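SusD homolog (Bacteroides thetaiotaomicron VPI-5482, PDB 3IHV) probably binds glycans at the bacterial cell surface, as an outer-membrane member of the SusD family of sugar-binding proteins. Local coordinates at residues A[11-16]-A[20-25]; A[34-39]-A[82-87]; A[202-207]-A[397-402]; A[326-329]-A[334-337]. One frame throughout, in Å; residues are numbered along the deposited sequence.

Interaction 1: residues A[11-16]-A[20-25]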
# COMPACT_ATOMS: atom_id res chain seq x y z
N LYS A 11 31.52 -7.40 13.02
CA LYS A 11 32.81 -6.77 12.69
C LYS A 11 33.63 -7.60 11.68
O LYS A 11 34.53 -7.06 11.01
CB LYS A 11 33.63 -6.50 13.97
N ASN A 12 33.32 -8.90 11.59
CA ASN A 12 33.99 -9.83 10.66
C ASN A 12 33.32 -9.91 9.28
O ASN A 12 33.72 -10.74 8.48
CB ASN A 12 34.03 -11.26 11.26
CG ASN A 12 34.84 -11.36 12.55
OD1 ASN A 12 34.86 -12.41 13.19
ND2 ASN A 12 35.51 -10.27 12.94
N TYR A 13 32.33 -9.06 8.99
CA TYR A 13 31.60 -9.15 7.75
C TYR A 13 31.60 -7.76 7.07
O TYR A 13 32.22 -6.80 7.57
CB TYR A 13 30.17 -9.69 8.02
CG TYR A 13 29.53 -10.36 6.80
CD1 TYR A 13 30.09 -11.51 6.26
CD2 TYR A 13 28.39 -9.82 6.19
CE1 TYR A 13 29.53 -12.13 5.13
CE2 TYR A 13 27.81 -10.43 5.08
CZ TYR A 13 28.39 -11.58 4.55
OH TYR A 13 27.86 -12.21 3.44
N MSE A 14 30.98 -7.68 5.90
CA MSE A 14 30.88 -6.44 5.12
C MSE A 14 32.25 -5.90 4.71
O MSE A 14 32.50 -4.70 4.71
CB MSE A 14 30.06 -5.39 5.86
CG MSE A 14 28.62 -5.88 6.15
SE MSE A 14 27.43 -4.55 6.92
CE MSE A 14 27.96 -3.24 5.58
N ASN A 15 33.14 -6.81 4.34
CA ASN A 15 34.50 -6.46 3.93
C ASN A 15 34.61 -5.99 2.49
O ASN A 15 35.69 -5.55 2.05
CB ASN A 15 35.44 -7.64 4.18
CG ASN A 15 35.71 -7.85 5.65
OD1 ASN A 15 35.91 -6.88 6.41
ND2 ASN A 15 35.71 -9.11 6.09
N ASN A 16 33.52 -6.13 1.73
CA ASN A 16 33.45 -5.65 0.37
C ASN A 16 31.99 -5.38 0.03
O ASN A 16 31.11 -5.64 0.85
CB ASN A 16 34.12 -6.62 -0.59
CG ASN A 16 33.56 -8.03 -0.48
OD1 ASN A 16 32.36 -8.21 -0.36
ND2 ASN A 16 34.43 -9.02 -0.50
N ALA A 20 28.37 -6.48 1.82
CA ALA A 20 27.48 -5.41 2.24
C ALA A 20 26.09 -5.62 1.64
O ALA A 20 25.06 -5.38 2.30
CB ALA A 20 28.03 -4.02 1.83
N LYS A 21 26.07 -6.05 0.38
CA LYS A 21 24.84 -6.27 -0.34
C LYS A 21 23.99 -7.31 0.41
O LYS A 21 22.79 -7.15 0.55
CB LYS A 21 25.12 -6.75 -1.77
CG LYS A 21 23.83 -6.85 -2.57
CD LYS A 21 23.95 -7.39 -3.97
CE LYS A 21 24.05 -8.88 -4.01
NZ LYS A 21 23.56 -9.35 -5.34
N ASP A 22 24.62 -8.38 0.84
CA ASP A 22 23.93 -9.46 1.57
C ASP A 22 23.21 -8.89 2.80
O ASP A 22 22.04 -9.22 3.06
CB ASP A 22 24.97 -10.55 1.95
CG ASP A 22 24.36 -11.76 2.67
OD1 ASP A 22 23.25 -12.20 2.31
OD2 ASP A 22 25.04 -12.30 3.58
N VAL A 23 23.89 -8.00 3.54
CA VAL A 23 23.29 -7.39 4.76
C VAL A 23 22.16 -6.44 4.37
O VAL A 23 21.09 -6.41 4.99
CB VAL A 23 24.34 -6.67 5.62
CG1 VAL A 23 23.65 -6.01 6.82
CG2 VAL A 23 25.50 -7.65 6.03
N LEU A 24 22.35 -5.70 3.28
CA LEU A 24 21.30 -4.80 2.77
C LEU A 24 20.03 -5.56 2.41
O LEU A 24 18.93 -5.14 2.71
CB LEU A 24 21.77 -4.04 1.52
CG LEU A 24 20.73 -3.20 0.81
CD1 LEU A 24 20.29 -2.04 1.65
CD2 LEU A 24 21.30 -2.73 -0.55
N LEU A 25 20.18 -6.70 1.76
CA LEU A 25 19.04 -7.51 1.40
C LEU A 25 18.26 -7.98 2.64
O LEU A 25 17.06 -8.18 2.56
CB LEU A 25 19.46 -8.68 0.50
CG LEU A 25 19.87 -8.27 -0.95
CD1 LEU A 25 20.27 -9.53 -1.72
CD2 LEU A 25 18.83 -7.54 -1.68

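Interaction 2: residues A[34-39]-A[82-87]. With EDO (1,2-ethanediol), chain K.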
# COMPACT_ATOMS: atom_id res chain seq x y z
N ASP A 34 4.69 -11.10 7.56
CA ASP A 34 3.25 -11.10 7.64
C ASP A 34 2.79 -9.77 8.27
O ASP A 34 1.84 -9.15 7.81
CB ASP A 34 2.84 -12.32 8.48
CG ASP A 34 1.40 -12.79 8.23
OD1 ASP A 34 1.01 -13.01 7.07
OD2 ASP A 34 0.67 -12.99 9.22
N ALA A 35 3.51 -9.31 9.30
CA ALA A 35 3.20 -8.07 9.99
C ALA A 35 3.56 -6.81 9.21
O ALA A 35 3.25 -5.69 9.64
CB ALA A 35 3.90 -8.05 11.38
N MSE A 36 4.26 -6.98 8.11
CA MSE A 36 4.61 -5.92 7.16
C MSE A 36 3.73 -6.15 5.91
O MSE A 36 2.51 -6.23 6.05
CB MSE A 36 6.11 -5.94 6.87
CG MSE A 36 6.96 -5.70 8.09
SE MSE A 36 6.99 -3.84 8.65
CE MSE A 36 8.00 -3.07 7.15
N TYR A 37 4.30 -6.30 4.71
CA TYR A 37 3.46 -6.32 3.50
C TYR A 37 2.90 -7.68 3.13
O TYR A 37 2.14 -7.78 2.17
CB TYR A 37 4.20 -5.61 2.34
CG TYR A 37 4.52 -4.18 2.72
CD1 TYR A 37 3.56 -3.21 2.65
CD2 TYR A 37 5.78 -3.83 3.23
CE1 TYR A 37 3.81 -1.91 3.07
CE2 TYR A 37 6.05 -2.52 3.64
CZ TYR A 37 5.07 -1.59 3.57
OH TYR A 37 5.34 -0.30 4.01
N GLY A 38 3.26 -8.74 3.86
CA GLY A 38 2.67 -10.03 3.57
C GLY A 38 1.17 -10.04 3.89
O GLY A 38 0.42 -10.80 3.26
N TYR A 39 0.74 -9.17 4.82
CA TYR A 39 -0.65 -9.15 5.28
C TYR A 39 -1.09 -7.90 6.00
O TYR A 39 -2.04 -7.24 5.56
CB TYR A 39 -0.88 -10.40 6.15
CG TYR A 39 -2.24 -10.60 6.76
CD1 TYR A 39 -3.40 -10.23 6.11
CD2 TYR A 39 -2.37 -11.32 7.93
CE1 TYR A 39 -4.66 -10.45 6.68
CE2 TYR A 39 -3.63 -11.56 8.51
CZ TYR A 39 -4.75 -11.09 7.88
OH TYR A 39 -5.97 -11.34 8.45
N ALA A 82 6.50 -3.56 16.25
CA ALA A 82 7.77 -4.26 16.45
C ALA A 82 8.49 -4.52 15.13
O ALA A 82 9.70 -4.36 15.05
CB ALA A 82 7.55 -5.59 17.23
N ALA A 83 7.78 -4.91 14.09
CA ALA A 83 8.41 -5.20 12.81
C ALA A 83 9.02 -3.95 12.18
O ALA A 83 10.13 -3.98 11.62
CB ALA A 83 7.41 -5.88 11.83
N LEU A 84 8.31 -2.82 12.26
CA LEU A 84 8.85 -1.56 11.72
C LEU A 84 10.12 -1.21 12.43
O LEU A 84 11.13 -0.84 11.81
CB LEU A 84 7.80 -0.43 11.83
CG LEU A 84 6.64 -0.58 10.82
CD1 LEU A 84 5.33 0.24 11.18
CD2 LEU A 84 7.15 -0.20 9.37
N TYR A 85 10.10 -1.29 13.77
CA TYR A 85 11.31 -0.99 14.54
C TYR A 85 12.45 -1.97 14.26
O TYR A 85 13.62 -1.60 14.32
CB TYR A 85 11.00 -0.81 16.04
CG TYR A 85 10.47 0.60 16.31
CD1 TYR A 85 11.33 1.70 16.22
CD2 TYR A 85 9.14 0.85 16.59
CE1 TYR A 85 10.88 3.00 16.40
CE2 TYR A 85 8.67 2.15 16.77
CZ TYR A 85 9.55 3.21 16.70
OH TYR A 85 9.12 4.50 16.90
N THR A 86 12.12 -3.21 13.92
CA THR A 86 13.15 -4.18 13.53
C THR A 86 13.77 -3.73 12.19
O THR A 86 14.99 -3.79 12.01
CB THR A 86 12.55 -5.59 13.43
OG1 THR A 86 12.21 -6.06 14.75
CG2 THR A 86 13.53 -6.56 12.80
N GLY A 87 12.92 -3.33 11.25
CA GLY A 87 13.39 -2.82 9.98
C GLY A 87 14.34 -1.67 10.19
O GLY A 87 15.42 -1.62 9.58
C1 EDO K . 14.94 -4.20 18.13
O1 EDO K . 13.92 -3.52 17.40
C2 EDO K . 15.65 -5.17 17.22
O2 EDO K . 14.72 -6.03 16.56

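Interaction 3: residues A[202-207]-A[397-402]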
# COMPACT_ATOMS: atom_id res chain seq x y z
N LEU A 202 8.95 10.28 -1.66
CA LEU A 202 9.11 11.60 -1.03
C LEU A 202 7.91 12.51 -1.38
O LEU A 202 7.46 13.27 -0.53
CB LEU A 202 10.44 12.24 -1.43
CG LEU A 202 10.73 13.57 -0.76
CD1 LEU A 202 10.59 13.48 0.77
CD2 LEU A 202 12.11 14.13 -1.20
N THR A 203 7.40 12.40 -2.59
CA THR A 203 6.19 13.14 -2.98
C THR A 203 5.04 12.77 -2.05
O THR A 203 4.33 13.64 -1.55
CB THR A 203 5.80 12.80 -4.45
OG1 THR A 203 6.88 13.14 -5.31
CG2 THR A 203 4.51 13.50 -4.90
N LYS A 204 4.84 11.47 -1.84
CA LYS A 204 3.74 11.01 -0.96
C LYS A 204 3.93 11.44 0.49
O LYS A 204 2.99 11.79 1.17
CB LYS A 204 3.50 9.51 -1.08
CG LYS A 204 2.34 8.97 -0.20
CD LYS A 204 2.03 7.52 -0.49
CE LYS A 204 1.20 7.38 -1.74
NZ LYS A 204 0.66 6.02 -1.93
N VAL A 205 5.17 11.41 0.95
CA VAL A 205 5.52 11.89 2.30
C VAL A 205 5.19 13.34 2.45
O VAL A 205 4.54 13.73 3.41
CB VAL A 205 7.02 11.61 2.58
CG1 VAL A 205 7.57 12.42 3.80
CG2 VAL A 205 7.28 10.10 2.68
N TYR A 206 5.62 14.17 1.49
CA TYR A 206 5.28 15.57 1.57
C TYR A 206 3.79 15.83 1.51
O TYR A 206 3.29 16.69 2.25
CB TYR A 206 5.94 16.39 0.46
CG TYR A 206 7.44 16.62 0.58
CD1 TYR A 206 7.99 17.12 1.77
CD2 TYR A 206 8.26 16.53 -0.51
CE1 TYR A 206 9.37 17.36 1.88
CE2 TYR A 206 9.62 16.82 -0.44
CZ TYR A 206 10.17 17.27 0.75
OH TYR A 206 11.52 17.54 0.83
N ALA A 207 3.08 15.13 0.62
CA ALA A 207 1.62 15.32 0.52
C ALA A 207 0.93 14.99 1.86
O ALA A 207 0.01 15.69 2.29
CB ALA A 207 1.04 14.44 -0.62
N TYR A 397 3.83 4.55 -10.50
CA TYR A 397 3.90 5.90 -11.06
C TYR A 397 2.55 6.56 -11.22
O TYR A 397 2.46 7.79 -11.11
CB TYR A 397 4.60 5.81 -12.40
CG TYR A 397 4.94 7.08 -13.11
CD1 TYR A 397 5.97 7.89 -12.67
CD2 TYR A 397 4.30 7.43 -14.28
CE1 TYR A 397 6.33 9.03 -13.35
CE2 TYR A 397 4.65 8.56 -14.97
CZ TYR A 397 5.68 9.36 -14.50
OH TYR A 397 6.04 10.47 -15.20
N ALA A 398 1.47 5.80 -11.46
CA ALA A 398 0.15 6.44 -11.58
C ALA A 398 -0.24 7.20 -10.29
O ALA A 398 -0.87 8.24 -10.34
CB ALA A 398 -0.95 5.41 -11.93
N ASP A 399 0.11 6.62 -9.16
CA ASP A 399 -0.15 7.22 -7.82
C ASP A 399 0.60 8.55 -7.77
O ASP A 399 0.04 9.61 -7.38
CB ASP A 399 0.35 6.21 -6.78
CG ASP A 399 -0.05 6.52 -5.34
OD1 ASP A 399 -0.44 7.66 -5.02
OD2 ASP A 399 0.07 5.58 -4.50
N VAL A 400 1.86 8.54 -8.22
CA VAL A 400 2.64 9.75 -8.22
C VAL A 400 2.06 10.80 -9.17
O VAL A 400 1.99 11.97 -8.80
CB VAL A 400 4.14 9.51 -8.53
CG1 VAL A 400 4.90 10.86 -8.47
CG2 VAL A 400 4.76 8.47 -7.54
N LEU A 401 1.59 10.40 -10.36
CA LEU A 401 0.96 11.38 -11.25
C LEU A 401 -0.25 12.01 -10.54
O LEU A 401 -0.45 13.21 -10.60
CB LEU A 401 0.50 10.77 -12.58
CG LEU A 401 1.63 10.40 -13.54
CD1 LEU A 401 1.11 9.61 -14.78
CD2 LEU A 401 2.43 11.63 -13.99
N LEU A 402 -1.04 11.17 -9.88
CA LEU A 402 -2.23 11.71 -9.20
C LEU A 402 -1.82 12.63 -8.03
O LEU A 402 -2.45 13.68 -7.80
CB LEU A 402 -3.14 10.59 -8.74
CG LEU A 402 -3.80 9.78 -9.87
CD1 LEU A 402 -4.73 8.69 -9.34
CD2 LEU A 402 -4.59 10.70 -10.80

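Interaction 4: residues A[326-329]-A[334-337]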
# COMPACT_ATOMS: atom_id res chain seq x y z
N ALA A 326 -14.15 -8.05 -8.86
CA ALA A 326 -14.63 -9.34 -9.28
C ALA A 326 -16.05 -9.56 -8.78
O ALA A 326 -16.29 -9.59 -7.58
CB ALA A 326 -13.75 -10.48 -8.72
N ASN A 327 -16.98 -9.73 -9.71
CA ASN A 327 -18.36 -10.05 -9.37
C ASN A 327 -18.58 -11.55 -9.45
O ASN A 327 -19.73 -12.01 -9.49
CB ASN A 327 -19.33 -9.30 -10.30
CG ASN A 327 -19.24 -9.77 -11.75
OD1 ASN A 327 -18.36 -10.55 -12.14
ND2 ASN A 327 -20.20 -9.31 -12.57
N TYR A 328 -17.49 -12.30 -9.37
CA TYR A 328 -17.49 -13.74 -9.59
C TYR A 328 -16.58 -14.41 -8.61
O TYR A 328 -15.76 -13.76 -7.99
CB TYR A 328 -16.94 -14.03 -11.01
CG TYR A 328 -15.54 -13.49 -11.25
CD1 TYR A 328 -14.40 -14.23 -10.89
CD2 TYR A 328 -15.33 -12.22 -11.80
CE1 TYR A 328 -13.12 -13.75 -11.10
CE2 TYR A 328 -14.05 -11.72 -11.99
CZ TYR A 328 -12.94 -12.50 -11.66
OH TYR A 328 -11.65 -12.01 -11.83
N GLN A 329 -16.69 -15.73 -8.54
CA GLN A 329 -15.82 -16.57 -7.73
C GLN A 329 -15.55 -17.82 -8.58
O GLN A 329 -16.20 -18.05 -9.59
CB GLN A 329 -16.54 -17.00 -6.44
CG GLN A 329 -17.83 -17.80 -6.61
CD GLN A 329 -18.34 -18.25 -5.24
OE1 GLN A 329 -17.53 -18.59 -4.37
NE2 GLN A 329 -19.64 -18.18 -5.03
N LYS A 334 -16.25 -24.10 -12.23
CA LYS A 334 -16.42 -22.91 -13.08
C LYS A 334 -16.29 -21.57 -12.37
O LYS A 334 -16.29 -21.48 -11.14
CB LYS A 334 -17.82 -22.98 -13.69
CG LYS A 334 -18.95 -22.88 -12.66
CD LYS A 334 -20.32 -23.37 -13.17
CE LYS A 334 -20.95 -22.50 -14.26
NZ LYS A 334 -21.49 -21.19 -13.75
N LYS A 335 -16.16 -20.53 -13.21
CA LYS A 335 -16.22 -19.13 -12.81
C LYS A 335 -17.70 -18.87 -12.76
O LYS A 335 -18.42 -19.13 -13.73
CB LYS A 335 -15.57 -18.23 -13.85
CG LYS A 335 -15.59 -16.74 -13.59
CD LYS A 335 -14.71 -16.10 -14.65
CE LYS A 335 -14.74 -14.60 -14.67
NZ LYS A 335 -13.87 -14.05 -15.76
N SER A 336 -18.16 -18.40 -11.62
CA SER A 336 -19.57 -18.21 -11.40
C SER A 336 -19.85 -16.85 -10.79
O SER A 336 -19.08 -16.38 -9.95
CB SER A 336 -20.04 -19.31 -10.45
OG SER A 336 -21.36 -19.09 -10.05
N LEU A 337 -20.93 -16.20 -11.18
CA LEU A 337 -21.25 -14.89 -10.60
C LEU A 337 -21.69 -15.05 -9.16
O LEU A 337 -22.42 -15.97 -8.84
CB LEU A 337 -22.37 -14.20 -11.36
CG LEU A 337 -22.02 -13.79 -12.77
CD1 LEU A 337 -23.33 -13.41 -13.50
CD2 LEU A 337 -20.94 -12.66 -12.79
O HOH W 1 -21.62 -18.09 -7.20

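Interaction 1: residues A[11-16]-A[20-25]
Met-14, a selenomethionine, leans on the side of the helix that begins just after it, meeting Val-23 and Ala-20. From CB its chain sets off beside the backbone N (chi1 -60°), which brings CG to 3.6 Å from Val-23 CG2. The SE atom stays on the same methyl at 3.8 Å from Val-23 CG2, and a bend at the last torsion (chi3 48°) turns the terminal CE to Ala-20, 3.8 Å from Ala-20 CB. The motif is a tight helix-to-helix connection: the chain leaves helix 7-11, passes through left-handed backbone angles at Met-14, and enters helix 17-29 with Asn-16 as N-cap, its OD1 bonded to Glu-19 N. Ala-20 N also donates to Asn-16 O at 3.0 Å, fastening the first turn. Tyr-13 brings its ring edge, in plane, to Val-23, with CD2 3.6 Å from Val-23 CG2, while its OH lies near OD2 of one of two Asp-22 conformers, a weak and therefore doubtful hydrogen bond. With an alanine in place of Tyr-13, Val-23 CG2 would probably lose the ring edge beside it, opening a gap there. Beyond the loop, Met-14 also rests on Phe-94 and Ile-98 of helix 75-101.

Interaction 2: residues A[34-39]-A[82-87]
The methyl of Ala-83 is met by CG and SE of Met-36, a selenomethionine that reaches across from a short, weakly bonded helix to touch Leu-84 as well. In Met-36 CG stands beside the backbone N, and turns at chi2 (-76°) and chi3 (-69°) bend the chain twice, carrying SE and CE across to Leu-84. Successive atoms thus meet first one neighbour and then the other. CG lies 3.8 Å from Ala-83 CB, and SE is equally near that methyl. SE also sits 3.7 Å from Leu-84 CD2, and CE meets the same branch at 3.7 Å from Leu-84 CD2. Leu-84 comes at a slant to the methionine chain, its CG likewise beside its own backbone N and its CD2 branch doing the touching. Ala-35 adds a looser methyl pair, its CB 4.2 Å from Ala-83 CB.

The contact joins helix 34-38, which contains a wider pi-type turn, to the long helix 75-101 within the N-terminal, helix-rich part of this SusD-family fold, whose sequence families belong to the TPR clan. The local axes approach to 9.5 Å at an angle of 73°, a steep crossing at which the small Ala-35 and Ala-83 are the closest pair by CA atoms. No hydrogen bond passes between the two segments, though Ala-35 O is bonded to Thr-80 OG1, one turn earlier on the long helix. Phe-127, on helix 107-135, touches Met-36, and Leu-131 of that helix packs on Leu-84. Thr-86 OG1 shares a hydrogen bond with O2 of a 1,2-ethanediol, probably a crystallisation additive.

Interaction 3: residues A[202-207]-A[397-402]
Lys-204 and Asp-399 form a salt bridge between two buried helices, with Lys-204 NZ 2.7 Å from Asp-399 OD2. The ammonium approaches OD2 on its syn side, 25° out of the carboxylate plane. Asp-399 OD1 is much farther, 3.7 Å from Lys-204 NZ, so a single oxygen receives the bond. The two side chains meet at about a right angle. Lys-204 starts with CG anti to its backbone N and then bends at chi3 (-79°), and this bend steers the ammonium to the carboxylate. Beside the ion pair, Thr-203 and Val-400 touch only loosely, Thr-203 OG1 being 4.4 Å from Val-400 CG1; that hydroxyl has its polar partner in its own helix, Leu-199 O.

In the second shell, Arg-459 of helix 448-463 makes a salt bridge through NH2 to Asp-399 OD1. The carboxylate is therefore held at both oxygens by cations from two other helices, which fixes its rotation. Leu-463 lies against the aspartate, and His-468 against the lysine. The contact thus ties segment 202-207, in the N-terminal starch-binding-associated region, to helices 397-412 and 448-463 in the SusD region.

Asp-399 belongs to the first turn of its helix, where the N-terminal end of the helix would be expected to favour a negative charge. Together with the two cations, this makes an ionised carboxylate likely despite burial, and the bridge probably offsets part of the cost of burying the two charges.

Interaction 4: residues A[326-329]-A[334-337]
Lys-335 lies across one face of the Tyr-328 ring, with CE nearest the ring and NZ farther out over the same face. CE is 3.6 Å from the ring centroid of Tyr-328 and 9° off the ring normal, a CH-pi contact; NZ, at 4.5 Å from the same centroid, adds a cation-pi interaction. The fully extended lysine chain makes this reach possible. On the opposite face lies Ala-326 CB, 3.5 Å above the Tyr-328 ring plane and offset toward the rim, so the ring is sandwiched between the two. Asn-327 OD1 sits in plane at the ring's edge, and the phenolic OH is hydrogen-bonded to Asp-372. A leucine in place of Tyr-328 would probably leave Lys-335 without an aromatic face for its CE and ammonium, and Asp-372 without its phenolic partner.

A second pair is turned differently: Asn-327 and Leu-337 run side by side, pointing the same way, and Leu-337 CD2 rests over the amide, 3.4 Å from Asn-327 OD1 and as near to ND2, which is hydrogen-bonded to Asp-353.

The backbones form an antiparallel hairpin. Gln-329 and Ser-336 are its hydrogen-bonded pair, with Gln-329 N to Ser-336 O at 2.9 Å and Ser-336 N to Gln-329 O at 2.8 Å. Their side chains share one face of the sheet, where a water joins Gln-329 NE2, Ser-336 OG and Leu-337 O. Strand 335-337 is an outer strand, with 325-330 in the middle and 367-368 beyond, and helix 346-354 meets it where Ala-349 touches Leu-337.

Overall arrangement
From the N terminus, interaction 1 closes first, the loop after helix 7-11 packing on helix 17-29 with only three, helical, residues between the segments. Interaction 2 follows in series, folding helix 34-38 back onto helix 75-101 across 42 intervening residues; the centres of interactions 1 and 2 are about 22 Å apart. Interaction 3 spans by far the longest separation, 189 residues, and links the N-terminal region to the SusD region about 12 Å from the centre of the chain. Nested inside that loop is interaction 4, a local hairpin toward the periphery, its centre about 34 Å from that of interaction 3. None of the contacts cross along the chain, and none touch one another.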